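Local atomic coordinates of cytochrome C554 (PDB entry 1FT5), a protein that carries electrons through four covalently bound hemes during ammonia oxidation in Nitrosomonas europaea, accepting them directly from hydroxylamine oxidoreductase. Residues A[1-13]-A[82-96]. Numbering follows the deposited sequence.
Sequences ADAPFEGRKKCSS and MLTGVGCESCHGPGR. With HEM (protoporphyrin IX containing Fe), chain G; PO4 (phosphate ion), chain C.
The extended N-terminal loop 1-8 runs past helix 88-92 and its flanking loops, with Phe5 CA 4.2 Å from Pro94 CA, and Arg8 N and Arg96 N bond to the carbonyls of Met82 and Pro4. The contact joins the start of one CXXCH heme-binding motif, at Cys11, to a complete one, 88-92, in this multiheme cytochrome c. Cys88 and Cys91 hold one heme covalently, and His92 and His179 bind its iron; Cys11 is linked to another heme. The Glu89 carboxylate spans both segments. Its OE2 takes Glu6 N on the syn lone pair at 2.8 Å and Gly95 N on the anti one. OE1 accepts from Gly7 N at 2.6 Å, 33° out of the carboxylate plane. A glutamine in place of Glu89 would probably leave at least one of these backbone N-H groups facing an NH2 instead of an acceptor. Pro94 CB sits over the centre of one face of the Phe5 ring, a CH-pi contact of 3.7 Å to the centroid. Glu6 forms salt bridges with Arg96 and Arg99; the hydrogen bond from Arg96 NH1 to Glu6 OE1 is weak. A bend at chi3 (-57°) turns the Arg8 guanidinium edge to a phosphate, probably from the crystallisation liquor. NE bonds to phosphate O3, which also accepts from Ser12 OG at 2.5 Å.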
ATOM      1  N   ALA A   1       8.831  18.104  -6.291  1.00 47.70           N
ATOM      2  CA  ALA A   1       9.313  17.776  -4.912  1.00 45.74           C
ATOM      3  C   ALA A   1       8.372  16.781  -4.234  1.00 44.98           C
ATOM      4  O   ALA A   1       7.602  17.149  -3.346  1.00 48.17           O
ATOM      5  CB  ALA A   1       9.422  19.059  -4.057  1.00 42.65           C
ATOM      6  N   ASP A   2       8.420  15.527  -4.669  1.00 42.93           N
ATOM      7  CA  ASP A   2       7.597  14.496  -4.054  1.00 39.07           C
ATOM      8  C   ASP A   2       8.146  14.330  -2.645  1.00 34.99           C
ATOM      9  O   ASP A   2       9.213  14.890  -2.296  1.00 31.61           O
ATOM     10  CB  ASP A   2       7.734  13.171  -4.817  1.00 43.42           C
ATOM     11  CG  ASP A   2       6.395  12.484  -5.029  1.00 47.69           C
ATOM     12  OD1 ASP A   2       5.911  11.822  -4.073  1.00 47.38           O
ATOM     13  OD2 ASP A   2       5.832  12.615  -6.146  1.00 47.02           O
ATOM     14  N   ALA A   3       7.423  13.558  -1.836  1.00 24.42           N
ATOM     15  CA  ALA A   3       7.814  13.307  -0.468  1.00 19.04           C
ATOM     16  C   ALA A   3       8.553  12.006  -0.227  1.00 16.29           C
ATOM     17  O   ALA A   3       8.333  11.000  -0.935  1.00 17.05           O
ATOM     18  CB  ALA A   3       6.546  13.310   0.431  1.00 19.37           C
ATOM     19  N   PRO A   4       9.435  11.998   0.764  1.00 15.01           N
ATOM     20  CA  PRO A   4      10.157  10.782   1.093  1.00 14.41           C
ATOM     21  C   PRO A   4       9.275   9.772   1.833  1.00 17.40           C
ATOM     22  O   PRO A   4       8.357  10.123   2.560  1.00 19.18           O
ATOM     23  CB  PRO A   4      11.273  11.232   2.011  1.00 18.77           C
ATOM     24  CG  PRO A   4      11.246  12.757   1.962  1.00 20.44           C
ATOM     25  CD  PRO A   4       9.886  13.148   1.579  1.00 19.88           C
ATOM     26  N   PHE A   5       9.572   8.518   1.666  1.00 16.29           N
ATOM     27  CA  PHE A   5       8.935   7.467   2.448  1.00 15.13           C
ATOM     28  C   PHE A   5       9.590   7.436   3.828  1.00 17.63           C
ATOM     29  O   PHE A   5      10.783   7.837   3.979  1.00 19.60           O
ATOM     30  CB  PHE A   5       9.242   6.110   1.845  1.00 14.48           C
ATOM     31  CG  PHE A   5       8.404   5.794   0.645  1.00 13.41           C
ATOM     32  CD1 PHE A   5       7.251   4.995   0.800  1.00 13.58           C
ATOM     33  CD2 PHE A   5       8.719   6.304  -0.605  1.00 19.58           C
ATOM     34  CE1 PHE A   5       6.414   4.733  -0.347  1.00 17.85           C
ATOM     35  CE2 PHE A   5       7.909   6.054  -1.706  1.00 16.78           C
ATOM     36  CZ  PHE A   5       6.760   5.284  -1.582  1.00 15.68           C
ATOM     37  N   GLU A   6       8.878   6.919   4.829  1.00 17.08           N
ATOM     38  CA  GLU A   6       9.478   6.745   6.142  1.00 17.91           C
ATOM     39  C   GLU A   6       9.202   5.379   6.780  1.00 20.15           C
ATOM     40  O   GLU A   6       9.877   4.997   7.743  1.00 27.86           O
ATOM     41  CB  GLU A   6       9.024   7.786   7.151  1.00 19.63           C
ATOM     42  CG  GLU A   6       9.642   9.106   7.078  1.00 30.03           C
ATOM     43  CD  GLU A   6       9.077   9.965   8.204  1.00 34.54           C
ATOM     44  OE1 GLU A   6       9.887  10.441   9.029  1.00 35.06           O
ATOM     45  OE2 GLU A   6       7.813  10.105   8.265  1.00 35.13           O
ATOM     46  N   GLY A   7       8.217   4.636   6.275  1.00 16.85           N
ATOM     47  CA  GLY A   7       7.932   3.375   6.934  1.00 15.87           C
ATOM     48  C   GLY A   7       6.575   3.374   7.599  1.00 15.39           C
ATOM     49  O   GLY A   7       5.984   4.419   7.763  1.00 17.47           O
ATOM     50  N   ARG A   8       6.167   2.205   8.072  1.00 15.67           N
ATOM     51  CA  ARG A   8       4.801   2.084   8.612  1.00 14.86           C
ATOM     52  C   ARG A   8       4.604   2.471  10.047  1.00 18.81           C
ATOM     53  O   ARG A   8       3.469   2.689  10.461  1.00 20.46           O
ATOM     54  CB  ARG A   8       4.318   0.619   8.566  1.00 16.88           C
ATOM     55  CG  ARG A   8       4.488  -0.122   7.285  1.00 21.39           C
ATOM     56  CD  ARG A   8       3.875  -1.522   7.463  1.00 19.97           C
ATOM     57  NE  ARG A   8       4.414  -2.328   8.555  1.00 19.49           N
ATOM     58  CZ  ARG A   8       5.536  -3.065   8.445  1.00 20.93           C
ATOM     59  NH1 ARG A   8       6.251  -3.084   7.280  1.00 17.35           N
ATOM     60  NH2 ARG A   8       5.914  -3.852   9.430  1.00 22.42           N
ATOM     61  N   LYS A   9       5.693   2.556  10.791  1.00 19.22           N
ATOM     62  CA  LYS A   9       5.582   2.712  12.246  1.00 19.08           C
ATOM     63  C   LYS A   9       4.683   3.814  12.721  1.00 20.24           C
ATOM     64  O   LYS A   9       3.752   3.543  13.488  1.00 24.80           O
ATOM     65  CB  LYS A   9       6.961   2.926  12.855  1.00 24.22           C
ATOM     66  CG  LYS A   9       6.918   3.190  14.388  1.00 31.10           C
ATOM     67  CD  LYS A   9       8.153   4.005  14.835  1.00 35.85           C
ATOM     68  CE  LYS A   9       9.330   3.086  15.079  1.00 37.85           C
ATOM     69  NZ  LYS A   9      10.540   3.784  15.704  1.00 39.68           N
ATOM     70  N   LYS A  10       4.890   5.023  12.239  1.00 18.25           N
ATOM     71  CA  LYS A  10       4.027   6.078  12.805  1.00 23.26           C
ATOM     72  C   LYS A  10       2.603   5.917  12.300  1.00 24.17           C
ATOM     73  O   LYS A  10       1.643   6.155  13.048  1.00 23.88           O
ATOM     74  CB  LYS A  10       4.583   7.480  12.514  1.00 24.41           C
ATOM     75  CG  LYS A  10       5.891   7.773  13.331  1.00 30.82           C
ATOM     76  CD  LYS A  10       6.822   8.727  12.628  1.00 33.50           C
ATOM     77  CE  LYS A  10       8.296   8.350  12.923  1.00 39.94           C
ATOM     78  NZ  LYS A  10       8.812   7.365  11.904  1.00 39.31           N
ATOM     79  N   CYS A  11       2.421   5.513  11.041  1.00 18.41           N
ATOM     80  CA  CYS A  11       1.047   5.319  10.629  1.00 17.83           C
ATOM     81  C   CYS A  11       0.348   4.299  11.515  1.00 18.46           C
ATOM     82  O   CYS A  11      -0.828   4.479  11.866  1.00 20.81           O
ATOM     83  CB  CYS A  11       0.962   4.756   9.177  1.00 13.79           C
ATOM     84  SG  CYS A  11       2.091   5.475   7.952  1.00 16.34           S
ATOM     85  N   SER A  12       1.021   3.194  11.832  1.00 18.91           N
ATOM     86  CA  SER A  12       0.394   2.126  12.568  1.00 15.96           C
ATOM     87  C   SER A  12       0.107   2.510  14.009  1.00 22.36           C
ATOM     88  O   SER A  12      -0.830   1.984  14.595  1.00 24.09           O
ATOM     89  CB  SER A  12       1.273   0.887  12.521  1.00 19.15           C
ATOM     90  OG  SER A  12       1.391   0.442  11.126  1.00 22.88           O
ATOM     91  N   SER A  13       0.919   3.417  14.530  1.00 23.55           N
ATOM     92  CA  SER A  13       0.717   3.806  15.931  1.00 23.42           C
ATOM     93  C   SER A  13      -0.543   4.653  16.093  1.00 25.93           C
ATOM     94  O   SER A  13      -1.216   4.557  17.140  1.00 28.26           O
ATOM     95  CB  SER A  13       1.952   4.526  16.460  1.00 28.34           C
ATOM     96  OG  SER A  13       2.025   5.824  15.932  1.00 35.14           O
ATOM     97  N   MET A  82      10.315  -1.930   8.929  1.00 13.53           N
ATOM     98  CA  MET A  82       9.109  -1.124   8.713  1.00 13.74           C
ATOM     99  C   MET A  82       8.797  -0.667   7.272  1.00 13.50           C
ATOM    100  O   MET A  82       7.843   0.066   7.023  1.00 14.33           O
ATOM    101  CB  MET A  82       9.111   0.072   9.685  1.00 16.76           C
ATOM    102  CG  MET A  82      10.115   1.182   9.314  1.00 20.64           C
ATOM    103  SD  MET A  82       9.869   2.750  10.340  1.00 30.90           S
ATOM    104  CE  MET A  82       8.444   3.272  10.091  1.00 16.62           C
ATOM    105  N   LEU A  83       9.647  -1.093   6.338  1.00 10.70           N
ATOM    106  CA  LEU A  83       9.387  -0.855   4.899  1.00 12.76           C
ATOM    107  C   LEU A  83       9.311  -2.230   4.218  1.00 12.46           C
ATOM    108  O   LEU A  83       9.231  -2.265   2.971  1.00 13.23           O
ATOM    109  CB  LEU A  83      10.564  -0.051   4.235  1.00 14.58           C
ATOM    110  CG  LEU A  83      10.610   1.420   4.671  1.00 14.48           C
ATOM    111  CD1 LEU A  83      11.980   2.044   4.279  1.00 16.53           C
ATOM    112  CD2 LEU A  83       9.516   2.270   4.040  1.00 14.94           C
ATOM    113  N   THR A  84       9.339  -3.331   4.967  1.00 10.54           N
ATOM    114  CA  THR A  84       9.298  -4.683   4.419  1.00 12.11           C
ATOM    115  C   THR A  84       7.878  -5.129   4.265  1.00 14.02           C
ATOM    116  O   THR A  84       7.082  -4.981   5.190  1.00 14.00           O
ATOM    117  CB  THR A  84      10.079  -5.650   5.341  1.00 13.88           C
ATOM    118  OG1 THR A  84      11.449  -5.223   5.392  1.00 15.25           O
ATOM    119  CG2 THR A  84      10.022  -7.037   4.812  1.00 15.97           C
ATOM    120  N   GLY A  85       7.510  -5.716   3.109  1.00 12.96           N
ATOM    121  CA  GLY A  85       6.088  -6.012   2.888  1.00 14.96           C
ATOM    122  C   GLY A  85       5.467  -4.756   2.227  1.00 12.12           C
ATOM    123  O   GLY A  85       6.039  -3.646   2.295  1.00 13.46           O
ATOM    124  N   VAL A  86       4.296  -4.885   1.586  1.00 10.77           N
ATOM    125  CA  VAL A  86       3.643  -3.766   0.912  1.00 11.11           C
ATOM    126  C   VAL A  86       2.792  -3.164   2.008  1.00 15.06           C
ATOM    127  O   VAL A  86       1.758  -3.694   2.371  1.00 15.09           O
ATOM    128  CB  VAL A  86       2.769  -4.287  -0.231  1.00 12.94           C
ATOM    129  CG1 VAL A  86       2.057  -3.165  -0.882  1.00 14.66           C
ATOM    130  CG2 VAL A  86       3.695  -4.924  -1.314  1.00 13.85           C
ATOM    131  N   GLY A  87       3.289  -2.037   2.483  1.00 11.58           N
ATOM    132  CA  GLY A  87       2.699  -1.343   3.627  1.00 11.49           C
ATOM    133  C   GLY A  87       1.919  -0.107   3.321  1.00 12.63           C
ATOM    134  O   GLY A  87       1.552   0.219   2.193  1.00 13.53           O
ATOM    135  N   CYS A  88       1.719   0.674   4.411  1.00 12.67           N
ATOM    136  CA  CYS A  88       0.793   1.801   4.294  1.00 11.21           C
ATOM    137  C   CYS A  88       1.075   2.789   3.197  1.00 12.39           C
ATOM    138  O   CYS A  88       0.226   3.259   2.496  1.00 13.52           O
ATOM    139  CB  CYS A  88       0.794   2.548   5.672  1.00 12.50           C
ATOM    140  SG  CYS A  88       0.774   1.520   7.119  1.00 13.69           S
ATOM    141  N   GLU A  89       2.356   3.201   3.081  1.00 11.47           N
ATOM    142  CA  GLU A  89       2.717   4.214   2.133  1.00  9.74           C
ATOM    143  C   GLU A  89       2.694   3.687   0.682  1.00 12.29           C
ATOM    144  O   GLU A  89       2.613   4.477  -0.219  1.00 13.32           O
ATOM    145  CB  GLU A  89       4.110   4.702   2.443  1.00 10.03           C
ATOM    146  CG  GLU A  89       4.210   5.507   3.785  1.00 11.66           C
ATOM    147  CD  GLU A  89       5.666   5.680   4.191  1.00 13.15           C
ATOM    148  OE1 GLU A  89       6.354   4.686   4.392  1.00 14.93           O
ATOM    149  OE2 GLU A  89       6.133   6.845   4.242  1.00 16.88           O
ATOM    150  N   SER A  90       2.802   2.369   0.518  1.00 12.41           N
ATOM    151  CA  SER A  90       2.702   1.859  -0.862  1.00 14.25           C
ATOM    152  C   SER A  90       1.358   2.181  -1.479  1.00 13.81           C
ATOM    153  O   SER A  90       1.266   2.299  -2.706  1.00 13.66           O
ATOM    154  CB  SER A  90       2.958   0.337  -0.944  1.00 14.85           C
ATOM    155  OG  SER A  90       4.341   0.072  -0.815  1.00 14.93           O
ATOM    156  N   CYS A  91       0.302   2.342  -0.662  1.00 13.30           N
ATOM    157  CA  CYS A  91      -0.997   2.747  -1.214  1.00 14.21           C
ATOM    158  C   CYS A  91      -1.329   4.217  -0.951  1.00 11.53           C
ATOM    159  O   CYS A  91      -1.796   4.943  -1.826  1.00 14.29           O
ATOM    160  CB  CYS A  91      -2.133   1.866  -0.644  1.00 12.22           C
ATOM    161  SG  CYS A  91      -1.933   0.151  -1.228  1.00 13.28           S
ATOM    162  N   HIS A  92      -1.069   4.649   0.274  1.00 14.82           N
ATOM    163  CA  HIS A  92      -1.435   6.003   0.634  1.00 15.77           C
ATOM    164  C   HIS A  92      -0.423   7.074   0.290  1.00 17.31           C
ATOM    165  O   HIS A  92      -0.699   8.251   0.484  1.00 14.25           O
ATOM    166  CB  HIS A  92      -1.695   6.028   2.158  1.00 13.81           C
ATOM    167  CG  HIS A  92      -2.890   5.221   2.528  1.00 12.39           C
ATOM    168  ND1 HIS A  92      -4.171   5.642   2.251  1.00 15.53           N
ATOM    169  CD2 HIS A  92      -3.000   4.010   3.126  1.00 13.28           C
ATOM    170  CE1 HIS A  92      -4.999   4.681   2.677  1.00 10.10           C
ATOM    171  NE2 HIS A  92      -4.361   3.669   3.220  1.00 10.97           N
ATOM    172  N   GLY A  93       0.723   6.658  -0.228  1.00 14.33           N
ATOM    173  CA  GLY A  93       1.756   7.632  -0.626  1.00 13.74           C
ATOM    174  C   GLY A  93       2.800   7.769   0.451  1.00 14.93           C
ATOM    175  O   GLY A  93       2.588   7.456   1.611  1.00 13.33           O
ATOM    176  N   PRO A  94       4.023   8.206   0.073  1.00 13.87           N
ATOM    177  CA  PRO A  94       5.122   8.408   1.029  1.00 15.65           C
ATOM    178  C   PRO A  94       4.621   9.459   2.024  1.00 15.13           C
ATOM    179  O   PRO A  94       4.090  10.490   1.615  1.00 14.92           O
ATOM    180  CB  PRO A  94       6.298   8.916   0.133  1.00 17.24           C
ATOM    181  CG  PRO A  94       5.644   9.483  -1.093  1.00 19.62           C
ATOM    182  CD  PRO A  94       4.377   8.559  -1.317  1.00 18.28           C
ATOM    183  N   GLY A  95       4.866   9.164   3.277  1.00 14.50           N
ATOM    184  CA  GLY A  95       4.291   9.951   4.371  1.00 17.06           C
ATOM    185  C   GLY A  95       5.143  10.867   5.188  1.00 20.51           C
ATOM    186  O   GLY A  95       4.605  11.492   6.123  1.00 20.10           O
ATOM    187  N   ARG A  96       6.406  11.057   4.817  1.00 17.40           N
ATOM    188  CA  ARG A  96       7.175  11.923   5.684  1.00 21.80           C
ATOM    189  C   ARG A  96       6.601  13.328   5.884  1.00 19.69           C
ATOM    190  O   ARG A  96       6.775  13.865   7.007  1.00 25.31           O
ATOM    191  CB  ARG A  96       8.623  12.036   5.189  1.00 20.87           C
ATOM    192  CG  ARG A  96       9.470  12.948   6.131  1.00 22.80           C
ATOM    193  CD  ARG A  96      10.936  12.739   5.999  1.00 31.67           C
ATOM    194  NE  ARG A  96      11.639  13.808   6.742  1.00 29.78           N
ATOM    195  CZ  ARG A  96      12.180  13.620   7.943  1.00 28.80           C
ATOM    196  NH1 ARG A  96      12.106  12.428   8.532  1.00 29.42           N
ATOM    197  NH2 ARG A  96      12.778  14.636   8.567  1.00 28.26           N
TER
HETATM  198  CHA HEM G 215      -8.226   3.730   3.906  1.00 17.53           C
HETATM  199  CHB HEM G 215      -4.669   3.470   7.233  1.00 15.53           C
HETATM  200  CHC HEM G 215      -2.353   0.237   4.378  1.00 13.53           C
HETATM  201  CHD HEM G 215      -5.596   1.043   0.860  1.00 15.91           C
HETATM  202  C1A HEM G 215      -7.457   3.890   5.067  1.00 16.52           C
HETATM  203  C2A HEM G 215      -7.842   4.711   6.172  1.00 15.21           C
HETATM  204  C3A HEM G 215      -6.851   4.666   7.079  1.00 13.74           C
HETATM  205  C4A HEM G 215      -5.838   3.800   6.570  1.00 16.94           C
HETATM  206  CMA HEM G 215      -6.768   5.387   8.439  1.00 16.35           C
HETATM  207  CAA HEM G 215      -9.177   5.530   6.291  1.00 17.37           C
HETATM  208  CBA HEM G 215     -10.228   4.760   7.196  1.00 16.71           C
HETATM  209  CGA HEM G 215     -10.497   3.309   6.719  1.00 15.46           C
HETATM  210  O1A HEM G 215     -10.890   3.157   5.583  1.00 17.62           O
HETATM  211  O2A HEM G 215     -10.277   2.390   7.505  1.00 19.93           O
HETATM  212  C1B HEM G 215      -3.694   2.562   6.721  1.00 15.15           C
HETATM  213  C2B HEM G 215      -2.531   2.157   7.454  1.00 14.27           C
HETATM  214  C3B HEM G 215      -1.888   1.205   6.679  1.00 14.03           C
HETATM  215  C4B HEM G 215      -2.710   1.079   5.482  1.00 12.44           C
HETATM  216  CMB HEM G 215      -2.133   2.687   8.834  1.00 12.51           C
HETATM  217  CAB HEM G 215      -0.641   0.408   6.910  1.00 10.73           C
HETATM  218  CBB HEM G 215      -0.757  -0.489   8.166  1.00 13.43           C
HETATM  219  C1C HEM G 215      -3.064   0.223   3.181  1.00 16.57           C
HETATM  220  C2C HEM G 215      -2.619  -0.513   2.049  1.00 12.83           C
HETATM  221  C3C HEM G 215      -3.449  -0.249   1.066  1.00 12.16           C
HETATM  222  C4C HEM G 215      -4.487   0.604   1.564  1.00 14.24           C
HETATM  223  CMC HEM G 215      -1.370  -1.420   1.979  1.00 15.65           C
HETATM  224  CAC HEM G 215      -3.332  -0.745  -0.409  1.00 14.46           C
HETATM  225  CBC HEM G 215      -3.130  -2.217  -0.673  1.00 14.34           C
HETATM  226  C1D HEM G 215      -6.632   1.824   1.397  1.00 15.01           C
HETATM  227  C2D HEM G 215      -7.801   2.242   0.655  1.00 14.33           C
HETATM  228  C3D HEM G 215      -8.567   2.967   1.551  1.00 14.21           C
HETATM  229  C4D HEM G 215      -7.825   2.986   2.788  1.00 13.01           C
HETATM  230  CMD HEM G 215      -8.070   1.998  -0.818  1.00 15.61           C
HETATM  231  CAD HEM G 215      -9.836   3.756   1.260  1.00 14.43           C
HETATM  232  CBD HEM G 215      -9.543   5.222   1.155  1.00 13.66           C
HETATM  233  CGD HEM G 215     -10.739   6.156   1.424  1.00 20.10           C
HETATM  234  O1D HEM G 215     -10.499   7.370   1.390  1.00 19.91           O
HETATM  235  O2D HEM G 215     -11.835   5.649   1.654  1.00 18.30           O
HETATM  236  NA  HEM G 215      -6.232   3.330   5.321  1.00 12.45           N
HETATM  237  NB  HEM G 215      -3.808   1.907   5.486  1.00 15.28           N
HETATM  238  NC  HEM G 215      -4.204   0.892   2.893  1.00 10.15           N
HETATM  239  ND  HEM G 215      -6.631   2.277   2.731  1.00 16.91           N
HETATM  240 FE   HEM G 215      -5.239   2.081   4.123  1.00 13.85          FE
HETATM  241  P   PO4 C 218       3.153  -2.474  12.014  1.00 40.02           P
HETATM  242  O1  PO4 C 218       4.048  -3.679  11.669  1.00 39.29           O
HETATM  243  O2  PO4 C 218       3.963  -1.518  12.949  1.00 36.87           O
HETATM  244  O3  PO4 C 218       2.704  -1.699  10.754  1.00 29.31           O
HETATM  245  O4  PO4 C 218       1.872  -2.989  12.715  1.00 39.43           O
HETATM  246  O   HOH W   1       5.825  -2.089   4.762  1.00 16.71           O